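PDB 4XLT: response regulator receiver protein from Dyadobacter fermentans, which probably acts as a phosphorylation-controlled switch in two-component signalling, taking up a phosphoryl group through its receiver domain. Local coordinates for residues A[43-48]-A[69-74]; A[6-11]-A[17-22]; A[111-116]-A[123-128]. All coordinates share one frame; numbering follows the deposited sequence.

Contact 1: A[43-48]-A[69-74]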
loop_
_atom_site.group_PDB
_atom_site.type_symbol
_atom_site.label_atom_id
_atom_site.label_comp_id
_atom_site.label_asym_id
_atom_site.label_seq_id
_atom_site.Cartn_x
_atom_site.Cartn_y
_atom_site.Cartn_z
ATOM N N ASP A 43 19.139 0.009 6.165
ATOM C CA ASP A 43 19.870 -1.167 5.694
ATOM C C ASP A 43 19.232 -2.464 6.182
ATOM O O ASP A 43 19.065 -3.406 5.411
ATOM C CB ASP A 43 21.333 -1.114 6.143
ATOM C CG ASP A 43 22.136 -0.061 5.405
ATOM O OD1 ASP A 43 21.670 0.409 4.346
ATOM O OD2 ASP A 43 23.236 0.289 5.883
ATOM N N HIS A 44 18.883 -2.508 7.464
ATOM C CA HIS A 44 18.233 -3.684 8.030
ATOM C C HIS A 44 16.875 -3.948 7.383
ATOM O O HIS A 44 16.523 -5.095 7.101
ATOM C CB HIS A 44 18.065 -3.533 9.540
ATOM C CG HIS A 44 17.171 -4.568 10.149
ATOM N ND1 HIS A 44 15.880 -4.296 10.546
ATOM C CD2 HIS A 44 17.377 -5.881 10.413
ATOM C CE1 HIS A 44 15.330 -5.393 11.035
ATOM N NE2 HIS A 44 16.218 -6.369 10.965
ATOM N N LEU A 45 16.115 -2.884 7.145
ATOM C CA LEU A 45 14.791 -3.017 6.547
ATOM C C LEU A 45 14.864 -3.502 5.098
ATOM O O LEU A 45 13.997 -4.239 4.640
ATOM C CB LEU A 45 14.036 -1.687 6.621
ATOM C CG LEU A 45 13.606 -1.250 8.024
ATOM C CD1 LEU A 45 12.959 0.125 7.993
ATOM C CD2 LEU A 45 12.660 -2.274 8.629
ATOM N N ARG A 46 15.908 -3.098 4.383
ATOM C CA ARG A 46 16.061 -3.480 2.983
ATOM C C ARG A 46 16.363 -4.966 2.819
ATOM O O ARG A 46 16.253 -5.508 1.718
ATOM C CB ARG A 46 17.159 -2.648 2.319
ATOM C CG ARG A 46 16.718 -1.250 1.927
ATOM C CD ARG A 46 17.892 -0.394 1.486
ATOM N NE ARG A 46 17.466 0.946 1.090
ATOM C CZ ARG A 46 18.294 1.964 0.879
ATOM N NH1 ARG A 46 19.603 1.804 1.031
ATOM N NH2 ARG A 46 17.812 3.148 0.523
ATOM N N SER A 47 16.742 -5.624 3.909
ATOM C CA SER A 47 17.047 -7.048 3.861
ATOM C C SER A 47 15.848 -7.894 4.289
ATOM O O SER A 47 15.913 -9.122 4.287
ATOM C CB SER A 47 18.259 -7.369 4.741
ATOM O OG SER A 47 17.961 -7.188 6.114
ATOM N N GLN A 48 14.751 -7.232 4.646
ATOM C CA GLN A 48 13.559 -7.933 5.112
ATOM C C GLN A 48 12.596 -8.236 3.969
ATOM O O GLN A 48 12.582 -7.543 2.954
ATOM C CB GLN A 48 12.842 -7.113 6.187
ATOM C CG GLN A 48 13.735 -6.662 7.331
ATOM C CD GLN A 48 14.383 -7.820 8.063
ATOM O OE1 GLN A 48 13.719 -8.787 8.432
ATOM N NE2 GLN A 48 15.690 -7.725 8.275
ATOM N N PHE A 69 12.066 13.084 8.760
ATOM C CA PHE A 69 11.383 13.280 7.485
ATOM C C PHE A 69 12.328 13.095 6.299
ATOM O O PHE A 69 11.972 13.386 5.157
ATOM C CB PHE A 69 10.728 14.660 7.444
ATOM C CG PHE A 69 9.793 14.910 8.592
ATOM C CD1 PHE A 69 8.639 14.156 8.737
ATOM C CD2 PHE A 69 10.069 15.888 9.532
ATOM C CE1 PHE A 69 7.778 14.376 9.795
ATOM C CE2 PHE A 69 9.211 16.113 10.591
ATOM C CZ PHE A 69 8.065 15.354 10.725
ATOM N N GLU A 70 13.534 12.616 6.583
ATOM C CA GLU A 70 14.423 12.120 5.541
ATOM C C GLU A 70 14.426 10.599 5.600
ATOM O O GLU A 70 14.603 9.924 4.586
ATOM C CB GLU A 70 15.842 12.669 5.701
ATOM C CG GLU A 70 15.980 14.160 5.426
ATOM C CD GLU A 70 15.757 15.015 6.661
ATOM O OE1 GLU A 70 16.599 15.898 6.929
ATOM O OE2 GLU A 70 14.741 14.811 7.359
ATOM N N PHE A 71 14.222 10.068 6.802
ATOM C CA PHE A 71 14.115 8.628 6.997
ATOM C C PHE A 71 12.895 8.078 6.270
ATOM O O PHE A 71 12.955 7.011 5.663
ATOM C CB PHE A 71 14.034 8.287 8.488
ATOM C CG PHE A 71 13.859 6.818 8.767
ATOM C CD1 PHE A 71 14.959 6.004 8.961
ATOM C CD2 PHE A 71 12.592 6.251 8.837
ATOM C CE1 PHE A 71 14.806 4.653 9.218
ATOM C CE2 PHE A 71 12.431 4.900 9.090
ATOM C CZ PHE A 71 13.541 4.100 9.283
ATOM N N THR A 72 11.786 8.809 6.344
ATOM C CA THR A 72 10.540 8.369 5.727
ATOM C C THR A 72 10.651 8.327 4.210
ATOM O O THR A 72 9.980 7.530 3.558
ATOM C CB THR A 72 9.361 9.277 6.117
ATOM O OG1 THR A 72 9.706 10.647 5.870
ATOM C CG2 THR A 72 9.018 9.092 7.586
ATOM N N GLU A 73 11.499 9.184 3.653
ATOM C CA GLU A 73 11.706 9.208 2.211
ATOM C C GLU A 73 12.364 7.913 1.749
ATOM O O GLU A 73 11.960 7.327 0.745
ATOM C CB GLU A 73 12.552 10.413 1.801
ATOM C CG GLU A 73 11.938 11.746 2.179
ATOM C CD GLU A 73 12.572 12.902 1.435
ATOM O OE1 GLU A 73 13.023 12.690 0.290
ATOM O OE2 GLU A 73 12.621 14.018 1.995
ATOM N N HIS A 74 13.375 7.473 2.491
ATOM C CA HIS A 74 14.015 6.193 2.217
ATOM C C HIS A 74 13.096 5.037 2.583
ATOM O O HIS A 74 13.123 3.989 1.943
ATOM C CB HIS A 74 15.335 6.079 2.972
ATOM C CG HIS A 74 16.442 6.880 2.362
ATOM N ND1 HIS A 74 17.149 6.450 1.261
ATOM C CD2 HIS A 74 16.957 8.087 2.694
ATOM C CE1 HIS A 74 18.055 7.355 0.942
ATOM N NE2 HIS A 74 17.960 8.359 1.796
#
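His-44 O accepts from three donors, and the two residues that follow, Leu-45 and Arg-46, reach across to Phe-71 and His-74. Ser-47 OG hydrogen-bonds to His-44 O at 2.7 Å, while the backbone N of Ser-47 and the amide of Gln-48 supply the other two bonds. Gln-48 NE2 lies 3.0 Å from His-44 O, with the oxygen in the plane of the amide and an N-H...O angle of 159°. The glutamine chain gets there by folding back through two successive turns near -60°, which also lays NE2 over one face of the His-44 ring, displaced toward its rim. Two side chains and one main-chain N-H thus satisfy a single carbonyl.

Across the contact the meeting is sparse and has two levels. In the buried one, a methyl of Leu-45, CD1, faces Phe-71 CZ at 4.2 Å. The phenylalanine holds its CG trans to the backbone N (chi1 177°), which carries the far end of the ring to the leucine, although its CB does not point straight there. In the outer level the extended arm of Arg-46 brings NH2 to 3.4 Å from His-74 ND1, the guanidinium and imidazole planes turned 66° apart. The stronger polar tie of this arginine is a salt bridge from NH1 to Glu-104 of the second subunit, so its outer end also serves the assembly.

The contact joins helices 38-46 and 68-75 of the receiver domain. Leu-45 also packs on Ile-7 of strand 4-9 and Ile-57 of strand 54-60, and Phe-71 also touches Ala-38, Ala-41 and Ile-42 of helix 38-46 and Leu-59 of strand 54-60, seating both helices against the central sheet.

Contact 2: A[6-11]-A[17-22]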
loop_
_atom_site.group_PDB
_atom_site.type_symbol
_atom_site.label_atom_id
_atom_site.label_comp_id
_atom_site.label_asym_id
_atom_site.label_seq_id
_atom_site.Cartn_x
_atom_site.Cartn_y
_atom_site.Cartn_z
ATOM N N PHE A 6 9.918 -4.931 17.754
ATOM C CA PHE A 6 10.062 -3.492 17.914
ATOM C C PHE A 6 11.414 -3.014 17.413
ATOM O O PHE A 6 12.454 -3.583 17.739
ATOM C CB PHE A 6 9.868 -3.088 19.374
ATOM C CG PHE A 6 8.437 -2.816 19.742
ATOM C CD1 PHE A 6 7.536 -3.856 19.881
ATOM C CD2 PHE A 6 7.996 -1.519 19.953
ATOM C CE1 PHE A 6 6.218 -3.612 20.228
ATOM C CE2 PHE A 6 6.680 -1.265 20.297
ATOM C CZ PHE A 6 5.789 -2.314 20.434
ATOM N N ILE A 7 11.381 -1.963 16.605
ATOM C CA ILE A 7 12.591 -1.342 16.101
ATOM C C ILE A 7 12.640 0.107 16.556
ATOM O O ILE A 7 11.749 0.893 16.241
ATOM C CB ILE A 7 12.659 -1.412 14.567
ATOM C CG1 ILE A 7 12.671 -2.872 14.106
ATOM C CG2 ILE A 7 13.883 -0.666 14.051
ATOM C CD1 ILE A 7 12.618 -3.044 12.607
ATOM N N ILE A 8 13.672 0.455 17.314
ATOM C CA ILE A 8 13.836 1.826 17.773
ATOM C C ILE A 8 14.967 2.494 17.005
ATOM O O ILE A 8 16.053 1.930 16.863
ATOM C CB ILE A 8 14.123 1.896 19.285
ATOM C CG1 ILE A 8 13.147 1.005 20.055
ATOM C CG2 ILE A 8 14.033 3.332 19.779
ATOM C CD1 ILE A 8 13.445 0.909 21.541
ATOM N N VAL A 9 14.695 3.692 16.494
ATOM C CA VAL A 9 15.681 4.471 15.754
ATOM C C VAL A 9 15.861 5.826 16.425
ATOM O O VAL A 9 14.989 6.690 16.333
ATOM C CB VAL A 9 15.265 4.676 14.281
ATOM C CG1 VAL A 9 16.391 5.336 13.500
ATOM C CG2 VAL A 9 14.877 3.351 13.646
ATOM N N ASP A 10 16.989 6.007 17.104
ATOM C CA ASP A 10 17.239 7.226 17.870
ATOM C C ASP A 10 18.736 7.541 17.908
ATOM O O ASP A 10 19.556 6.666 18.185
ATOM C CB ASP A 10 16.683 7.081 19.292
ATOM C CG ASP A 10 16.494 8.421 19.999
ATOM O OD1 ASP A 10 17.301 9.352 19.783
ATOM O OD2 ASP A 10 15.530 8.537 20.784
ATOM N N ASP A 11 19.087 8.793 17.630
ATOM C CA ASP A 11 20.488 9.208 17.641
ATOM C C ASP A 11 21.003 9.353 19.069
ATOM O O ASP A 11 22.214 9.350 19.304
ATOM C CB ASP A 11 20.671 10.524 16.884
ATOM C CG ASP A 11 19.955 11.681 17.551
ATOM O OD1 ASP A 11 18.829 11.477 18.048
ATOM O OD2 ASP A 11 20.523 12.794 17.582
ATOM N N PHE A 17 18.713 3.098 24.586
ATOM C CA PHE A 17 18.783 1.987 25.530
ATOM C C PHE A 17 17.705 2.072 26.607
ATOM O O PHE A 17 17.171 1.050 27.035
ATOM C CB PHE A 17 20.166 1.928 26.179
ATOM C CG PHE A 17 21.226 1.356 25.284
ATOM C CD1 PHE A 17 21.452 -0.011 25.249
ATOM C CD2 PHE A 17 21.986 2.179 24.471
ATOM C CE1 PHE A 17 22.424 -0.546 24.423
ATOM C CE2 PHE A 17 22.959 1.649 23.642
ATOM C CZ PHE A 17 23.178 0.286 23.618
ATOM N N THR A 18 17.388 3.291 27.037
ATOM C CA THR A 18 16.345 3.498 28.036
ATOM C C THR A 18 14.993 3.015 27.524
ATOM O O THR A 18 14.273 2.301 28.223
ATOM C CB THR A 18 16.228 4.980 28.436
ATOM O OG1 THR A 18 17.458 5.412 29.034
ATOM C CG2 THR A 18 15.093 5.177 29.430
ATOM N N GLN A 19 14.660 3.410 26.300
ATOM C CA GLN A 19 13.407 3.008 25.673
ATOM C C GLN A 19 13.346 1.496 25.511
ATOM O O GLN A 19 12.312 0.873 25.762
ATOM C CB GLN A 19 13.242 3.686 24.313
ATOM C CG GLN A 19 11.855 3.537 23.720
ATOM C CD GLN A 19 10.797 4.230 24.554
ATOM O OE1 GLN A 19 10.056 3.587 25.298
ATOM N NE2 GLN A 19 10.725 5.551 24.438
ATOM N N GLU A 20 14.467 0.914 25.094
ATOM C CA GLU A 20 14.574 -0.532 24.927
ATOM C C GLU A 20 14.278 -1.239 26.242
ATOM O O GLU A 20 13.563 -2.239 26.277
ATOM C CB GLU A 20 15.969 -0.919 24.429
ATOM C CG GLU A 20 16.213 -2.420 24.367
ATOM C CD GLU A 20 17.634 -2.769 23.958
ATOM O OE1 GLU A 20 18.520 -1.895 24.064
ATOM O OE2 GLU A 20 17.866 -3.919 23.531
ATOM N N LYS A 21 14.833 -0.692 27.319
ATOM C CA LYS A 21 14.646 -1.220 28.664
ATOM C C LYS A 21 13.172 -1.241 29.062
ATOM O O LYS A 21 12.671 -2.252 29.552
ATOM C CB LYS A 21 15.451 -0.388 29.664
ATOM C CG LYS A 21 15.425 -0.896 31.094
ATOM C CD LYS A 21 16.016 0.140 32.041
ATOM C CE LYS A 21 17.372 0.630 31.551
ATOM N NZ LYS A 21 17.914 1.734 32.392
ATOM N N LEU A 22 12.482 -0.126 28.840
ATOM C CA LEU A 22 11.078 0.000 29.225
ATOM C C LEU A 22 10.174 -0.957 28.449
ATOM O O LEU A 22 9.279 -1.574 29.023
ATOM C CB LEU A 22 10.598 1.441 29.030
ATOM C CG LEU A 22 11.349 2.527 29.806
ATOM C CD1 LEU A 22 10.652 3.872 29.663
ATOM C CD2 LEU A 22 11.502 2.152 31.273
#
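Ile-8 pushes its terminal methyl CD1 against the backbone of segment 17-22, part of helix 13-25, where it overlaps the junction between Gln-19 and Glu-20. This is strand-to-helix packing within the beta-alpha-beta crossover formed by strand 4-9, helix 13-25 and strand 31-35, the opening unit of the CheY-like receiver fold. It illustrates how one branched residue on a parallel strand can meet a covering helix with no hydrogen bond between the two segments.

The methyl comes closest to the main chain, with Ile-8 CD1 3.7 Å from Glu-20 N. It gets that far because CG1 stands beside the backbone N and opposite the carbonyl carbon (chi1 -47°), and chi2 then runs on extended toward the helix. Gln-19 meets it crosswise, the two side chains lying at about a right angle, with Gln-19 CG 3.8 Å from Ile-8 CD1. The glutamine is modelled in two conformations, so where its amide ends is doubtful. Glu-20 gives only its root to the contact, while its outer part leads away from Ile-8; the side chain also touches Val-32 and Thr-34 of strand 31-35.

Leu-16 and Leu-23 of the same helix, together with Val-32 of strand 31-35, also pack on Ile-8, making a buried apolar layer between sheet and helix. Just beyond the strand, Asp-10 forms a salt bridge to Lys-115, and Asp-11 comes close to Asp-60, the predicted phosphorylation site. In related receivers an acidic pair at this strand end helps bind a magnesium ion, and the same role is probable here. Back at the helix, Glu-20 CB lies 4.2 Å from Ile-8 CD1.

Contact 3: A[111-116]-A[123-128]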
loop_
_atom_site.group_PDB
_atom_site.type_symbol
_atom_site.label_atom_id
_atom_site.label_comp_id
_atom_site.label_asym_id
_atom_site.label_seq_id
_atom_site.Cartn_x
_atom_site.Cartn_y
_atom_site.Cartn_z
ATOM N N GLN A 111 1.347 8.240 13.867
ATOM C CA GLN A 111 1.071 9.182 14.937
ATOM C C GLN A 111 2.356 9.638 15.613
ATOM O O GLN A 111 3.315 8.874 15.732
ATOM C CB GLN A 111 0.125 8.554 15.962
ATOM C CG GLN A 111 -0.335 9.504 17.050
ATOM C CD GLN A 111 -1.395 8.896 17.941
ATOM O OE1 GLN A 111 -2.173 8.046 17.509
ATOM N NE2 GLN A 111 -1.428 9.327 19.195
ATOM N N LEU A 112 2.370 10.893 16.045
ATOM C CA LEU A 112 3.490 11.432 16.795
ATOM C C LEU A 112 3.289 11.190 18.288
ATOM O O LEU A 112 2.313 11.653 18.874
ATOM C CB LEU A 112 3.652 12.923 16.504
ATOM C CG LEU A 112 4.656 13.703 17.350
ATOM C CD1 LEU A 112 6.029 13.050 17.308
ATOM C CD2 LEU A 112 4.726 15.142 16.866
ATOM N N LEU A 113 4.214 10.452 18.895
ATOM C CA LEU A 113 4.144 10.146 20.320
ATOM C C LEU A 113 5.152 10.974 21.111
ATOM O O LEU A 113 6.261 11.224 20.642
ATOM C CB LEU A 113 4.384 8.656 20.552
ATOM C CG LEU A 113 3.499 7.751 19.696
ATOM C CD1 LEU A 113 3.880 6.286 19.858
ATOM C CD2 LEU A 113 2.034 7.975 20.040
ATOM N N PRO A 114 4.767 11.410 22.317
ATOM C CA PRO A 114 5.664 12.220 23.148
ATOM C C PRO A 114 6.697 11.384 23.903
ATOM O O PRO A 114 6.469 10.199 24.155
ATOM C CB PRO A 114 4.703 12.904 24.122
ATOM C CG PRO A 114 3.588 11.925 24.275
ATOM C CD PRO A 114 3.440 11.239 22.938
ATOM N N LYS A 115 7.825 12.002 24.242
ATOM C CA LYS A 115 8.820 11.385 25.116
ATOM C C LYS A 115 8.640 11.879 26.549
ATOM O O LYS A 115 8.393 13.064 26.770
ATOM C CB LYS A 115 10.240 11.691 24.640
ATOM C CG LYS A 115 10.720 10.854 23.469
ATOM C CD LYS A 115 12.193 11.127 23.209
ATOM C CE LYS A 115 12.759 10.231 22.125
ATOM N NZ LYS A 115 14.223 10.459 21.967
ATOM N N PRO A 116 8.766 10.973 27.532
ATOM C CA PRO A 116 9.051 9.546 27.345
ATOM C C PRO A 116 7.822 8.767 26.890
ATOM O O PRO A 116 6.700 9.249 27.031
ATOM C CB PRO A 116 9.495 9.098 28.737
ATOM C CG PRO A 116 8.734 9.990 29.657
ATOM C CD PRO A 116 8.653 11.326 28.959
ATOM N N ARG A 123 0.249 0.573 23.994
ATOM C CA ARG A 123 -0.380 -0.745 24.007
ATOM C C ARG A 123 -1.817 -0.685 23.492
ATOM O O ARG A 123 -2.264 -1.570 22.757
ATOM C CB ARG A 123 -0.342 -1.336 25.420
ATOM C CG ARG A 123 -1.269 -2.525 25.638
ATOM C CD ARG A 123 -0.570 -3.642 26.399
ATOM N NE ARG A 123 0.193 -3.139 27.539
ATOM C CZ ARG A 123 1.107 -3.847 28.195
ATOM N NH1 ARG A 123 1.376 -5.091 27.824
ATOM N NH2 ARG A 123 1.757 -3.311 29.219
ATOM N N GLU A 124 -2.536 0.364 23.873
ATOM C CA GLU A 124 -3.898 0.549 23.394
ATOM C C GLU A 124 -3.880 0.886 21.909
ATOM O O GLU A 124 -4.709 0.408 21.135
ATOM C CB GLU A 124 -4.609 1.648 24.187
ATOM C CG GLU A 124 -6.126 1.617 24.067
ATOM C CD GLU A 124 -6.740 0.360 24.663
ATOM O OE1 GLU A 124 -6.096 -0.268 25.532
ATOM O OE2 GLU A 124 -7.867 -0.003 24.263
ATOM N N LEU A 125 -2.910 1.705 21.521
ATOM C CA LEU A 125 -2.763 2.131 20.137
ATOM C C LEU A 125 -2.398 0.958 19.225
ATOM O O LEU A 125 -2.721 0.963 18.037
ATOM C CB LEU A 125 -1.706 3.233 20.041
ATOM C CG LEU A 125 -1.731 4.133 18.807
ATOM C CD1 LEU A 125 -3.138 4.648 18.545
ATOM C CD2 LEU A 125 -0.767 5.294 18.992
ATOM N N LEU A 126 -1.733 -0.050 19.782
ATOM C CA LEU A 126 -1.376 -1.236 19.010
ATOM C C LEU A 126 -2.599 -2.094 18.696
ATOM O O LEU A 126 -2.608 -2.828 17.707
ATOM C CB LEU A 126 -0.332 -2.071 19.752
ATOM C CG LEU A 126 1.049 -1.441 19.924
ATOM C CD1 LEU A 126 1.994 -2.415 20.607
ATOM C CD2 LEU A 126 1.607 -0.982 18.588
ATOM N N LYS A 127 -3.621 -2.007 19.544
ATOM C CA LYS A 127 -4.872 -2.721 19.306
ATOM C C LYS A 127 -5.532 -2.217 18.028
ATOM O O LYS A 127 -6.147 -2.984 17.288
ATOM C CB LYS A 127 -5.834 -2.561 20.487
ATOM C CG LYS A 127 -5.375 -3.196 21.793
ATOM C CD LYS A 127 -6.505 -3.190 22.822
ATOM C CE LYS A 127 -6.060 -3.736 24.172
ATOM N NZ LYS A 127 -5.109 -2.824 24.867
ATOM N N ARG A 128 -5.395 -0.918 17.780
ATOM C CA ARG A 128 -5.982 -0.289 16.603
ATOM C C ARG A 128 -5.271 -0.685 15.311
ATOM O O ARG A 128 -5.915 -0.920 14.287
ATOM C CB ARG A 128 -5.963 1.237 16.750
ATOM C CG ARG A 128 -7.087 1.806 17.606
ATOM C CD ARG A 128 -6.978 3.322 17.739
ATOM N NE ARG A 128 -6.802 3.987 16.447
ATOM C CZ ARG A 128 -6.676 5.304 16.293
ATOM N NH1 ARG A 128 -6.710 6.102 17.353
ATOM N NH2 ARG A 128 -6.517 5.827 15.082
#
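Gln-111 and Leu-113, two residues apart on the strand, converge on one leucine of the helix, Leu-125, and each meets it obliquely. The glutamine lies fully extended, its CG trans to the backbone N (chi1 -174°), which sends the amide out to the leucine's branched end. There its oxygen does most of the touching: Gln-111 OE1 is 3.4 Å from Leu-125 CD2. The other methyl, Leu-125 CD1, stands 3.7 Å from the same Gln-111 OE1, so the carbonyl end of the amide rests against both branches in a van der Waals contact. Leu-113 comes with one methyl, its CD2 lying 4.0 Å from Leu-125 CD2, and that single leucine methyl is therefore shared between an amide and an aliphatic neighbour. With an alanine in place of this glutamine, the two methyls of Leu-125 would probably lose their amide cover, and a gap would open at the more exposed end of the contact.

In fold terms, strand 109-114, an outermost strand of the five-stranded parallel sheet, here meets helix 119-129, the last helix of the receiver domain, which follows it in the chain. Phe-89 of the adjoining strand 86-92 packs on both Leu-113 and Leu-125, carrying the apolar layer inward, and Leu-121 and Leu-122 add to it around Leu-113. The turn between strand and helix begins with Lys-115 and a cis peptide bond before Pro-116. Lys-115 makes salt bridges to Asp-15 and Asp-60, consistent with the lysine of related receivers that interacts with the phosphorylation site. On the outer side of the helix, Lys-127 NZ bridges Glu-124 OE1 at 2.8 Å, approaching from above the carboxylate plane, and Arg-128 packs on Ser-47 of the third subunit.

How the contacts relate
All three contacts belong to one receiver domain and follow one another along the chain in the order 2, 1, 3. Contacts 2 and 3 each fix a helix to a strand of the same parallel sheet; their centres are about 14 Å apart, and they are joined by packing of Phe-6 on Leu-126 and by the Asp-10 to Lys-115 salt bridge beside the predicted phosphorylation site. Contact 1 pairs two helices and lies about 17 Å, centre to centre, from contact 2, which it touches through Ile-7. It is about 21 Å from contact 3, across the chain's centre. Strand 4-9 thus links both helical layers to the probable switch site.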